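Local coordinates for hypothetical protein Atu2299 (Agrobacterium tumefaciens, PDB 2HLY) that is of unknown function but belongs to a family grouped with the papain-like peptidases, so a related fold is likely while no activity is established, at residues V69-D74 with A129-L134; Y80-G83 with N87-C90; A105-T110 with V115-F120. All blocks are in the same frame, centred on the assembly; numbering follows the deposited sequence.

Contact 1 (V69-D74 with A129-L134)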
ATOM      1  N   VAL A  69      -1.340 -10.988  15.022  1.00 14.29           N
ATOM      2  CA  VAL A  69      -2.015  -9.719  14.763  1.00 14.23           C
ATOM      3  C   VAL A  69      -0.979  -8.616  14.647  1.00 13.66           C
ATOM      4  O   VAL A  69      -0.184  -8.389  15.572  1.00 13.97           O
ATOM      5  CB  VAL A  69      -3.082  -9.390  15.856  1.00 14.27           C
ATOM      6  CG1 VAL A  69      -3.569  -7.946  15.766  1.00 15.20           C
ATOM      7  CG2 VAL A  69      -4.266 -10.357  15.771  1.00 16.03           C
ATOM      8  N   LEU A  70      -0.983  -7.940  13.499  1.00 12.53           N
ATOM      9  CA  LEU A  70      -0.178  -6.751  13.271  1.00 12.85           C
ATOM     10  C   LEU A  70      -1.051  -5.528  13.555  1.00 12.72           C
ATOM     11  O   LEU A  70      -2.125  -5.388  12.969  1.00 12.41           O
ATOM     12  CB  LEU A  70       0.330  -6.745  11.815  1.00 13.21           C
ATOM     13  CG  LEU A  70       1.112  -5.526  11.320  1.00 15.84           C
ATOM     14  CD1 LEU A  70       2.316  -5.195  12.209  1.00 18.97           C
ATOM     15  CD2 LEU A  70       1.540  -5.791   9.872  1.00 14.48           C
ATOM     16  N   LEU A  71      -0.599  -4.663  14.462  1.00 11.93           N
ATOM     17  CA  LEU A  71      -1.433  -3.571  14.960  1.00 11.58           C
ATOM     18  C   LEU A  71      -0.773  -2.219  14.728  1.00 11.60           C
ATOM     19  O   LEU A  71       0.252  -1.886  15.355  1.00 11.98           O
ATOM     20  CB  LEU A  71      -1.787  -3.789  16.450  1.00 12.75           C
ATOM     21  CG  LEU A  71      -2.704  -2.778  17.154  1.00 12.71           C
ATOM     22  CD1 LEU A  71      -3.978  -2.514  16.384  1.00 13.53           C
ATOM     23  CD2 LEU A  71      -3.041  -3.252  18.576  1.00 13.74           C
ATOM     24  N   PHE A  72      -1.348  -1.457  13.802  1.00 11.02           N
ATOM     25  CA  PHE A  72      -0.883  -0.109  13.529  1.00 10.70           C
ATOM     26  C   PHE A  72      -1.657   0.850  14.417  1.00 11.49           C
ATOM     27  O   PHE A  72      -2.689   1.410  14.030  1.00 11.62           O
ATOM     28  CB  PHE A  72      -1.044   0.251  12.055  1.00 10.81           C
ATOM     29  CG  PHE A  72      -0.221  -0.590  11.125  1.00 10.67           C
ATOM     30  CD1 PHE A  72       1.127  -0.314  10.923  1.00 12.82           C
ATOM     31  CD2 PHE A  72      -0.802  -1.622  10.413  1.00 11.82           C
ATOM     32  CE1 PHE A  72       1.896  -1.080  10.037  1.00 11.81           C
ATOM     33  CE2 PHE A  72      -0.033  -2.400   9.504  1.00 11.82           C
ATOM     34  CZ  PHE A  72       1.320  -2.115   9.323  1.00 12.02           C
ATOM     35  N   ALA A  73      -1.140   1.014  15.630  1.00 11.86           N
ATOM     36  CA  ALA A  73      -1.782   1.839  16.650  1.00 12.88           C
ATOM     37  C   ALA A  73      -0.756   2.170  17.719  1.00 14.42           C
ATOM     38  O   ALA A  73       0.291   1.521  17.796  1.00 14.89           O
ATOM     39  CB  ALA A  73      -2.948   1.084  17.272  1.00 12.48           C
ATOM     40  N   ASP A  74      -1.075   3.174  18.537  1.00 15.79           N
ATOM     41  CA  ASP A  74      -0.301   3.455  19.747  1.00 17.31           C
ATOM     42  C   ASP A  74      -1.005   2.845  20.953  1.00 18.60           C
ATOM     43  O   ASP A  74      -2.236   2.771  20.995  1.00 18.32           O
ATOM     44  CB  ASP A  74      -0.160   4.969  19.958  1.00 17.75           C
ATOM     45  CG  ASP A  74       0.851   5.620  19.017  1.00 18.91           C
ATOM     46  OD1 ASP A  74       1.504   4.908  18.217  1.00 19.78           O
ATOM     47  OD2 ASP A  74       0.982   6.862  19.094  1.00 19.11           O
ATOM     48  N   ALA A 129     -15.094  -6.344  13.550  1.00 11.45           N
ATOM     49  CA  ALA A 129     -15.781  -5.352  14.375  1.00 11.51           C
ATOM     50  C   ALA A 129     -14.850  -4.453  15.175  1.00 11.96           C
ATOM     51  O   ALA A 129     -15.245  -3.356  15.596  1.00 12.83           O
ATOM     52  CB  ALA A 129     -16.753  -6.059  15.312  1.00 11.80           C
ATOM     53  N   SER A 130     -13.635  -4.936  15.416  1.00 11.78           N
ATOM     54  CA  SER A 130     -12.696  -4.273  16.325  1.00 12.25           C
ATOM     55  C   SER A 130     -11.379  -5.019  16.286  1.00 12.70           C
ATOM     56  O   SER A 130     -11.259  -6.057  15.645  1.00 12.04           O
ATOM     57  CB  SER A 130     -13.225  -4.355  17.758  1.00 12.29           C
ATOM     58  OG  SER A 130     -13.067  -5.682  18.261  1.00 13.72           O
ATOM     59  N   ILE A 131     -10.405  -4.513  17.038  1.00 13.12           N
ATOM     60  CA  ILE A 131      -9.091  -5.150  17.097  1.00 14.53           C
ATOM     61  C   ILE A 131      -9.150  -6.426  17.937  1.00 15.12           C
ATOM     62  O   ILE A 131      -8.185  -7.184  17.988  1.00 15.96           O
ATOM     63  CB  ILE A 131      -8.006  -4.189  17.638  1.00 14.23           C
ATOM     64  CG1 ILE A 131      -8.302  -3.743  19.081  1.00 15.01           C
ATOM     65  CG2 ILE A 131      -7.856  -2.970  16.735  1.00 13.47           C
ATOM     66  CD1 ILE A 131      -7.095  -3.044  19.732  1.00 15.92           C
ATOM     67  N   ASN A 132     -10.291  -6.644  18.592  1.00 15.71           N
ATOM     68  CA  ASN A 132     -10.527  -7.849  19.389  1.00 16.65           C
ATOM     69  C   ASN A 132     -11.319  -8.930  18.648  1.00 16.44           C
ATOM     70  O   ASN A 132     -11.622  -9.990  19.220  1.00 17.99           O
ATOM     71  CB  ASN A 132     -11.216  -7.488  20.714  1.00 17.29           C
ATOM     72  CG  ASN A 132     -10.333  -6.638  21.608  1.00 21.17           C
ATOM     73  OD1 ASN A 132     -10.794  -5.665  22.206  1.00 26.84           O
ATOM     74  ND2 ASN A 132      -9.055  -6.984  21.685  1.00 24.48           N
ATOM     75  N   ASP A 133     -11.640  -8.662  17.380  1.00 15.45           N
ATOM     76  CA  ASP A 133     -12.436  -9.560  16.536  1.00 14.96           C
ATOM     77  C   ASP A 133     -11.575 -10.059  15.357  1.00 14.34           C
ATOM     78  O   ASP A 133     -12.065 -10.194  14.235  1.00 15.26           O
ATOM     79  CB  ASP A 133     -13.687  -8.808  16.032  1.00 14.87           C
ATOM     80  CG  ASP A 133     -14.638  -9.685  15.207  1.00 16.14           C
ATOM     81  OD1 ASP A 133     -14.703 -10.911  15.480  1.00 17.96           O
ATOM     82  OD2 ASP A 133     -15.312  -9.138  14.291  1.00 16.99           O
ATOM     83  N   LEU A 134     -10.289 -10.316  15.605  1.00 13.43           N
ATOM     84  CA  LEU A 134      -9.378 -10.713  14.527  1.00 13.26           C
ATOM     85  C   LEU A 134      -8.937 -12.162  14.701  1.00 13.36           C
ATOM     86  O   LEU A 134      -7.744 -12.478  14.780  1.00 13.69           O
ATOM     87  CB  LEU A 134      -8.168  -9.771  14.465  1.00 12.83           C
ATOM     88  CG  LEU A 134      -8.520  -8.283  14.301  1.00 11.99           C
ATOM     89  CD1 LEU A 134      -7.256  -7.459  14.511  1.00 12.93           C
ATOM     90  CD2 LEU A 134      -9.167  -8.008  12.952  1.00 13.55           C
TER

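Contact 2 (Y80-G83 with N87-C90)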
ATOM      1  N   TYR A  80      -5.663   0.896  23.045  1.00 22.21           N
ATOM      2  CA  TYR A  80      -4.989   1.344  21.832  1.00 22.13           C
ATOM      3  C   TYR A  80      -5.693   2.508  21.140  1.00 22.05           C
ATOM      4  O   TYR A  80      -6.930   2.597  21.127  1.00 22.41           O
ATOM      5  CB  TYR A  80      -4.835   0.183  20.849  1.00 22.16           C
ATOM      6  CG  TYR A  80      -3.840  -0.867  21.278  1.00 22.64           C
ATOM      7  CD1 TYR A  80      -2.483  -0.724  20.985  1.00 22.59           C
ATOM      8  CD2 TYR A  80      -4.247  -2.008  21.970  1.00 23.98           C
ATOM      9  CE1 TYR A  80      -1.550  -1.691  21.369  1.00 23.49           C
ATOM     10  CE2 TYR A  80      -3.321  -2.980  22.360  1.00 23.95           C
ATOM     11  CZ  TYR A  80      -1.977  -2.819  22.054  1.00 24.08           C
ATOM     12  OH  TYR A  80      -1.051  -3.782  22.428  1.00 25.32           O
ATOM     13  N   VAL A  81      -4.893   3.401  20.570  1.00 21.28           N
ATOM     14  CA  VAL A  81      -5.395   4.578  19.860  1.00 21.12           C
ATOM     15  C   VAL A  81      -4.682   4.766  18.511  1.00 20.93           C
ATOM     16  O   VAL A  81      -3.686   4.108  18.217  1.00 20.21           O
ATOM     17  CB  VAL A  81      -5.250   5.881  20.716  1.00 21.12           C
ATOM     18  CG1 VAL A  81      -6.000   5.761  22.036  1.00 21.71           C
ATOM     19  CG2 VAL A  81      -3.770   6.230  20.969  1.00 21.29           C
ATOM     20  N   THR A  82      -5.190   5.676  17.695  1.00 20.66           N
ATOM     21  CA  THR A  82      -4.551   5.984  16.417  1.00 21.15           C
ATOM     22  C   THR A  82      -3.121   6.492  16.629  1.00 20.96           C
ATOM     23  O   THR A  82      -2.871   7.298  17.526  1.00 20.80           O
ATOM     24  CB  THR A  82      -5.374   7.015  15.663  1.00 21.89           C
ATOM     25  OG1 THR A  82      -6.734   6.561  15.623  1.00 23.61           O
ATOM     26  CG2 THR A  82      -4.846   7.207  14.248  1.00 21.63           C
ATOM     27  N   GLY A  83      -2.185   6.005  15.811  1.00 20.54           N
ATOM     28  CA  GLY A  83      -0.782   6.382  15.943  1.00 20.71           C
ATOM     29  C   GLY A  83      -0.531   7.873  15.800  1.00 20.89           C
ATOM     30  O   GLY A  83      -1.002   8.510  14.849  1.00 20.60           O
ATOM     31  N   ASN A  87       3.331   4.752  13.815  1.00 16.34           N
ATOM     32  CA  ASN A  87       2.304   3.681  13.809  1.00 15.53           C
ATOM     33  C   ASN A  87       1.034   4.025  13.029  1.00 14.39           C
ATOM     34  O   ASN A  87       0.157   3.173  12.883  1.00 14.59           O
ATOM     35  CB  ASN A  87       1.916   3.242  15.228  1.00 16.13           C
ATOM     36  CG  ASN A  87       3.028   2.509  15.938  1.00 18.26           C
ATOM     37  OD1 ASN A  87       3.800   1.775  15.318  1.00 19.71           O
ATOM     38  ND2 ASN A  87       3.112   2.695  17.248  1.00 18.60           N
ATOM     39  N   PHE A  88       0.926   5.267  12.569  1.00 13.34           N
ATOM     40  CA  PHE A  88      -0.153   5.656  11.656  1.00 12.44           C
ATOM     41  C   PHE A  88      -0.048   4.816  10.380  1.00 11.64           C
ATOM     42  O   PHE A  88       1.055   4.543   9.899  1.00 11.84           O
ATOM     43  CB  PHE A  88      -0.026   7.129  11.301  1.00 13.12           C
ATOM     44  CG  PHE A  88      -1.233   7.683  10.614  1.00 14.31           C
ATOM     45  CD1 PHE A  88      -2.327   8.080  11.367  1.00 15.00           C
ATOM     46  CD2 PHE A  88      -1.270   7.811   9.231  1.00 17.01           C
ATOM     47  CE1 PHE A  88      -3.451   8.597  10.758  1.00 17.17           C
ATOM     48  CE2 PHE A  88      -2.409   8.334   8.607  1.00 18.05           C
ATOM     49  CZ  PHE A  88      -3.494   8.710   9.383  1.00 15.70           C
ATOM     50  N   HIS A  89      -1.194   4.407   9.841  1.00 10.40           N
ATOM     51  CA  HIS A  89      -1.194   3.562   8.649  1.00 10.10           C
ATOM     52  C   HIS A  89      -2.265   3.967   7.644  1.00 10.41           C
ATOM     53  O   HIS A  89      -3.351   4.385   8.037  1.00 10.52           O
ATOM     54  CB  HIS A  89      -1.376   2.100   9.053  1.00 10.19           C
ATOM     55  CG  HIS A  89      -1.095   1.133   7.948  1.00  9.19           C
ATOM     56  ND1 HIS A  89       0.183   0.892   7.491  1.00 11.48           N
ATOM     57  CD2 HIS A  89      -1.918   0.354   7.208  1.00 10.46           C
ATOM     58  CE1 HIS A  89       0.136  -0.004   6.517  1.00 11.41           C
ATOM     59  NE2 HIS A  89      -1.128  -0.347   6.330  1.00  9.98           N
ATOM     60  N   CYS A  90      -1.938   3.865   6.350  1.00 10.28           N
ATOM     61  CA  CYS A  90      -2.879   4.175   5.272  1.00 10.84           C
ATOM     62  C   CYS A  90      -3.190   2.935   4.461  1.00 10.84           C
ATOM     63  O   CYS A  90      -2.349   2.027   4.365  1.00 11.67           O
ATOM     64  CB  CYS A  90      -2.283   5.209   4.318  1.00 11.66           C
ATOM     65  SG  CYS A  90      -2.028   6.810   5.078  1.00 15.34           S
TER

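Contact 3 (A105-T110 with V115-F120)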
ATOM      1  N   ALA A 105       5.416  -5.801   2.188  1.00 12.54           N
ATOM      2  CA  ALA A 105       6.508  -5.229   2.963  1.00 13.20           C
ATOM      3  C   ALA A 105       6.338  -5.431   4.467  1.00 13.77           C
ATOM      4  O   ALA A 105       7.178  -4.973   5.251  1.00 15.01           O
ATOM      5  CB  ALA A 105       6.655  -3.743   2.643  1.00 13.75           C
ATOM      6  N   PHE A 106       5.254  -6.089   4.881  1.00 12.76           N
ATOM      7  CA  PHE A 106       4.975  -6.243   6.314  1.00 13.61           C
ATOM      8  C   PHE A 106       5.980  -7.136   7.045  1.00 14.45           C
ATOM      9  O   PHE A 106       5.970  -7.194   8.276  1.00 14.75           O
ATOM     10  CB  PHE A 106       3.563  -6.767   6.555  1.00 13.09           C
ATOM     11  CG  PHE A 106       2.460  -5.761   6.293  1.00 11.68           C
ATOM     12  CD1 PHE A 106       2.723  -4.401   6.098  1.00 12.80           C
ATOM     13  CD2 PHE A 106       1.137  -6.187   6.282  1.00 11.91           C
ATOM     14  CE1 PHE A 106       1.668  -3.499   5.876  1.00 12.24           C
ATOM     15  CE2 PHE A 106       0.086  -5.285   6.073  1.00 12.01           C
ATOM     16  CZ  PHE A 106       0.356  -3.954   5.862  1.00 11.51           C
ATOM     17  N   SER A 107       6.832  -7.843   6.309  1.00 15.29           N
ATOM     18  CA  SER A 107       7.899  -8.620   6.955  1.00 17.35           C
ATOM     19  C   SER A 107       8.915  -7.725   7.667  1.00 17.46           C
ATOM     20  O   SER A 107       9.527  -8.136   8.655  1.00 18.77           O
ATOM     21  CB  SER A 107       8.608  -9.491   5.937  1.00 17.47           C
ATOM     22  OG  SER A 107       7.650 -10.155   5.131  1.00 21.45           O
ATOM     23  N   GLU A 108       9.112  -6.517   7.155  1.00 17.10           N
ATOM     24  CA  GLU A 108      10.086  -5.596   7.727  1.00 17.30           C
ATOM     25  C   GLU A 108       9.513  -4.999   8.993  1.00 16.30           C
ATOM     26  O   GLU A 108       8.362  -4.561   9.017  1.00 17.02           O
ATOM     27  CB  GLU A 108      10.412  -4.477   6.749  1.00 18.25           C
ATOM     28  CG  GLU A 108      10.864  -4.946   5.387  1.00 22.68           C
ATOM     29  CD  GLU A 108      11.266  -3.791   4.484  1.00 27.87           C
ATOM     30  OE1 GLU A 108      11.975  -2.875   4.961  1.00 31.12           O
ATOM     31  OE2 GLU A 108      10.874  -3.805   3.295  1.00 31.18           O
ATOM     32  N   GLY A 109      10.314  -4.997  10.045  1.00 15.26           N
ATOM     33  CA  GLY A 109       9.919  -4.360  11.291  1.00 14.27           C
ATOM     34  C   GLY A 109       9.069  -5.239  12.192  1.00 13.87           C
ATOM     35  O   GLY A 109       8.610  -4.790  13.238  1.00 13.24           O
ATOM     36  N   THR A 110       8.868  -6.502  11.815  1.00 13.52           N
ATOM     37  CA  THR A 110       7.966  -7.350  12.595  1.00 14.42           C
ATOM     38  C   THR A 110       8.698  -8.486  13.314  1.00 14.81           C
ATOM     39  O   THR A 110       8.092  -9.207  14.113  1.00 16.34           O
ATOM     40  CB  THR A 110       6.787  -7.864  11.741  1.00 13.69           C
ATOM     41  OG1 THR A 110       7.298  -8.433  10.532  1.00 16.32           O
ATOM     42  CG2 THR A 110       5.846  -6.703  11.404  1.00 15.96           C
ATOM     43  N   VAL A 115       6.249 -12.274   9.709  1.00 17.84           N
ATOM     44  CA  VAL A 115       5.126 -12.085   8.801  1.00 17.09           C
ATOM     45  C   VAL A 115       5.564 -12.350   7.365  1.00 16.63           C
ATOM     46  O   VAL A 115       6.514 -11.718   6.889  1.00 16.84           O
ATOM     47  CB  VAL A 115       4.541 -10.659   8.930  1.00 16.60           C
ATOM     48  CG1 VAL A 115       3.404 -10.452   7.927  1.00 16.22           C
ATOM     49  CG2 VAL A 115       4.060 -10.435  10.345  1.00 15.57           C
ATOM     50  N   PRO A 116       4.883 -13.294   6.680  1.00 16.18           N
ATOM     51  CA  PRO A 116       5.092 -13.584   5.257  1.00 15.57           C
ATOM     52  C   PRO A 116       4.661 -12.407   4.387  1.00 14.88           C
ATOM     53  O   PRO A 116       3.877 -11.563   4.833  1.00 14.80           O
ATOM     54  CB  PRO A 116       4.138 -14.758   4.989  1.00 16.37           C
ATOM     55  CG  PRO A 116       3.783 -15.305   6.308  1.00 17.36           C
ATOM     56  CD  PRO A 116       3.857 -14.173   7.267  1.00 16.31           C
ATOM     57  N   ALA A 117       5.188 -12.355   3.169  1.00 13.12           N
ATOM     58  CA  ALA A 117       4.779 -11.342   2.193  1.00 12.56           C
ATOM     59  C   ALA A 117       3.656 -11.911   1.329  1.00 12.15           C
ATOM     60  O   ALA A 117       3.882 -12.846   0.548  1.00 12.48           O
ATOM     61  CB  ALA A 117       5.971 -10.936   1.332  1.00 12.86           C
ATOM     62  N   LYS A 118       2.444 -11.371   1.472  1.00 10.76           N
ATOM     63  CA  LYS A 118       1.304 -11.812   0.671  1.00 10.35           C
ATOM     64  C   LYS A 118       0.429 -10.622   0.261  1.00 10.30           C
ATOM     65  O   LYS A 118       0.534  -9.540   0.832  1.00 10.55           O
ATOM     66  CB  LYS A 118       0.431 -12.838   1.421  1.00 10.53           C
ATOM     67  CG  LYS A 118       1.141 -14.091   1.925  1.00 10.70           C
ATOM     68  CD  LYS A 118       0.131 -15.053   2.535  1.00 12.23           C
ATOM     69  CE  LYS A 118       0.805 -16.230   3.210  1.00 16.30           C
ATOM     70  NZ  LYS A 118      -0.199 -17.251   3.623  1.00 22.02           N
ATOM     71  N   MET A 119      -0.435 -10.836  -0.728  1.00  9.37           N
ATOM     72  CA  MET A 119      -1.388  -9.805  -1.123  1.00  9.31           C
ATOM     73  C   MET A 119      -2.445  -9.554  -0.045  1.00  8.95           C
ATOM     74  O   MET A 119      -2.970 -10.507   0.522  1.00  9.94           O
ATOM     75  CB  MET A 119      -2.102 -10.230  -2.403  1.00  9.34           C
ATOM     76  CG  MET A 119      -3.254  -9.316  -2.769  1.00 10.08           C
ATOM     77  SD  MET A 119      -4.023  -9.609  -4.359  1.00 10.50           S
ATOM     78  CE  MET A 119      -4.958 -11.094  -4.025  1.00 12.09           C
ATOM     79  N   PHE A 120      -2.786  -8.276   0.182  1.00  8.33           N
ATOM     80  CA  PHE A 120      -4.012  -7.948   0.922  1.00  8.06           C
ATOM     81  C   PHE A 120      -5.008  -7.191   0.034  1.00  7.90           C
ATOM     82  O   PHE A 120      -4.806  -6.033  -0.309  1.00  8.16           O
ATOM     83  CB  PHE A 120      -3.769  -7.140   2.208  1.00  8.49           C
ATOM     84  CG  PHE A 120      -5.016  -7.011   3.018  1.00  8.19           C
ATOM     85  CD1 PHE A 120      -5.364  -8.007   3.934  1.00 10.74           C
ATOM     86  CD2 PHE A 120      -5.902  -5.952   2.786  1.00  8.68           C
ATOM     87  CE1 PHE A 120      -6.569  -7.931   4.654  1.00 12.25           C
ATOM     88  CE2 PHE A 120      -7.121  -5.882   3.477  1.00  9.41           C
ATOM     89  CZ  PHE A 120      -7.437  -6.871   4.422  1.00 11.71           C
TER
HETATM   90  O   HOH W   1       8.474 -10.678  10.377  1.00 26.71           O

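Contact 1 (V69-D74 with A129-L134)
Val69 and Leu71 each meet one leucine-sized partner on the loop 129-134, Leu134 and Ile131 respectively, and both pairings are purely apolar. The strand 68-72 is an outer strand of a three-stranded antiparallel sheet, and the alternation of its side chains decides what takes part: Val69 and Leu71 point toward the loop, while Leu70 and Phe72 belong to the other face. The loop also reaches the neighbouring strand 60-65, where Leu134 touches Ala62 and Ile131 touches Leu60, so it packs across the sheet face instead of along a single strand.

Leu134 can be followed outward. Its CB lies 4.2 Å from Val69 CG2. CG is anti to the carbonyl carbon (chi1 -56°) and the chain runs on extended, bringing CD1 to 3.9 Å from Val69 CG1, while CD2 is turned away from that valine. The two side chains cross at about a right angle, with both branches of the valine engaged. Leu71 and Ile131 cross in the same manner, but through one methyl each: Leu71 CD1 sits 3.9 Å from Ile131 CG2.

No hydrogen bond joins the two segments. The loop has bonds of its own, and one from Leu134 O to Asn64 ND2 on the sheet. A type I turn from Ser130 to Asp133 presents Ile131. Within it Asn132 N donates to Ser130 OG at 3.0 Å, an ST turn. Asp133 OD2 reaches back to Ala129, just before the turn, and receives Ala129 N at 2.9 Å through its anti lone pair.

Contact 2 (Y80-G83 with N87-C90)
Thr82 and Phe88 make the apolar part of this contact, lying side by side and pointing the same way. The methyl of Thr82 does the touching: CG2 is 3.9 Å from Phe88 CD1 and 4.0 Å from Phe88 CE1, approaching that flank of the ring obliquely. CG2 stands anti to the threonine N, which sends the methyl to the ring and OG1 elsewhere. Beyond the two segments, the ring of Phe88 also packs on helix 146-152, against Ala148, Thr149 and Arg152.

Backbone packing is the second kind. Gly83 O comes to the ring edge, near its plane, 3.8 Å from Phe88 CD1. Because Gly83 has no side chain, the two backbones approach closely, with Gly83 CA 4.2 Å from Asn87 C and 4.4 Å from Phe88 CA. The chain loops out between Gly83 and Asn87 and comes back close to itself as it enters strand 89-94 of the four-stranded antiparallel sheet. On that strand His89 stacks on Phe72. Its NE2 bonds to Asp100, which recalls the histidine with its Asn or Asp partner in papain-like peptidases, though no catalytic role is established here.

Hydrogen bonds are absent across the contact; the polar ends look outward from it. Thr82 OG1 is bonded to both Glu145 OE2 and Arg143 NH2, two bonds that would hold the rotation placing CG2 at the ring. Asn87 ND2 bonds Asp74 OD1, tying the start of the second segment to the chain that follows strand 68-72.

Contact 3 (A105-T110 with V115-F120)
Val115 faces both Phe106 and Thr110, turning a different branch to each. CG1, anti to the valine N, lies 3.9 Å from Phe106 CB, while CG2 lies 3.8 Å from Thr110 OG1. The threonine and valine side chains cross at about a right angle, and the valine's CB is also 3.8 Å from the backbone O of Phe106. Phe106 therefore meets the valine with the root of its side chain and its carbonyl, not with its ring; the ring extends to strand 68-72, where it packs on Leu70 and meets the ring of Phe72 with the planes at about 50°.

Ser107 approaches from the backbone side of the same valine. Its OG donates to Val115 O at 2.6 Å, the one direct hydrogen bond across the contact. The C=O...donor angle is 154° and the donor is tilted 21° from the carbonyl plane, so the hydroxyl arrives close to head-on. This short bond grips the carbonyl just ahead of Pro116.

The amide of Val115 is engaged through water 1, which accepts from Val115 N at 2.8 Å and is also hydrogen-bonded to Thr110 OG1. Both backbone polar atoms of the valine are thus held from segment 105-110, one directly and one through the water. Two overlapping turns set up these partners: a type I turn from Ala105 to Glu108, closed by Glu108 N to Ala105 O at 3.1 Å, and a type II turn from Ser107 to Thr110 with Gly109 at its third position. Overlapping type I and type II turns, tied to the chain that follows by a side-chain bond and a water, form part of the irregular connection between the adjacent antiparallel strands 97-100 and 120-123.

All three contacts meet around strand 68-72. Contact 1 has its loop on one face of that strand; on the other lies segment 105-110 of contact 3, with Leu70 CD1 3.9 Å from Thr110 CG2, the centres of contacts 1 and 3 being about 16 Å apart. Contact 2 lies about 10 Å from contact 1 by centres and joins the strand's far end, where Asp74 O and Val81 N make a probable hydrogen bond. Along the chain, contacts 2 and 3 follow each other inside the loop that contact 1 closes, their centres about 17 Å apart. Through His89 and Phe72 the four-stranded sheet meets the three-stranded one, and Phe106 packs beside both residues.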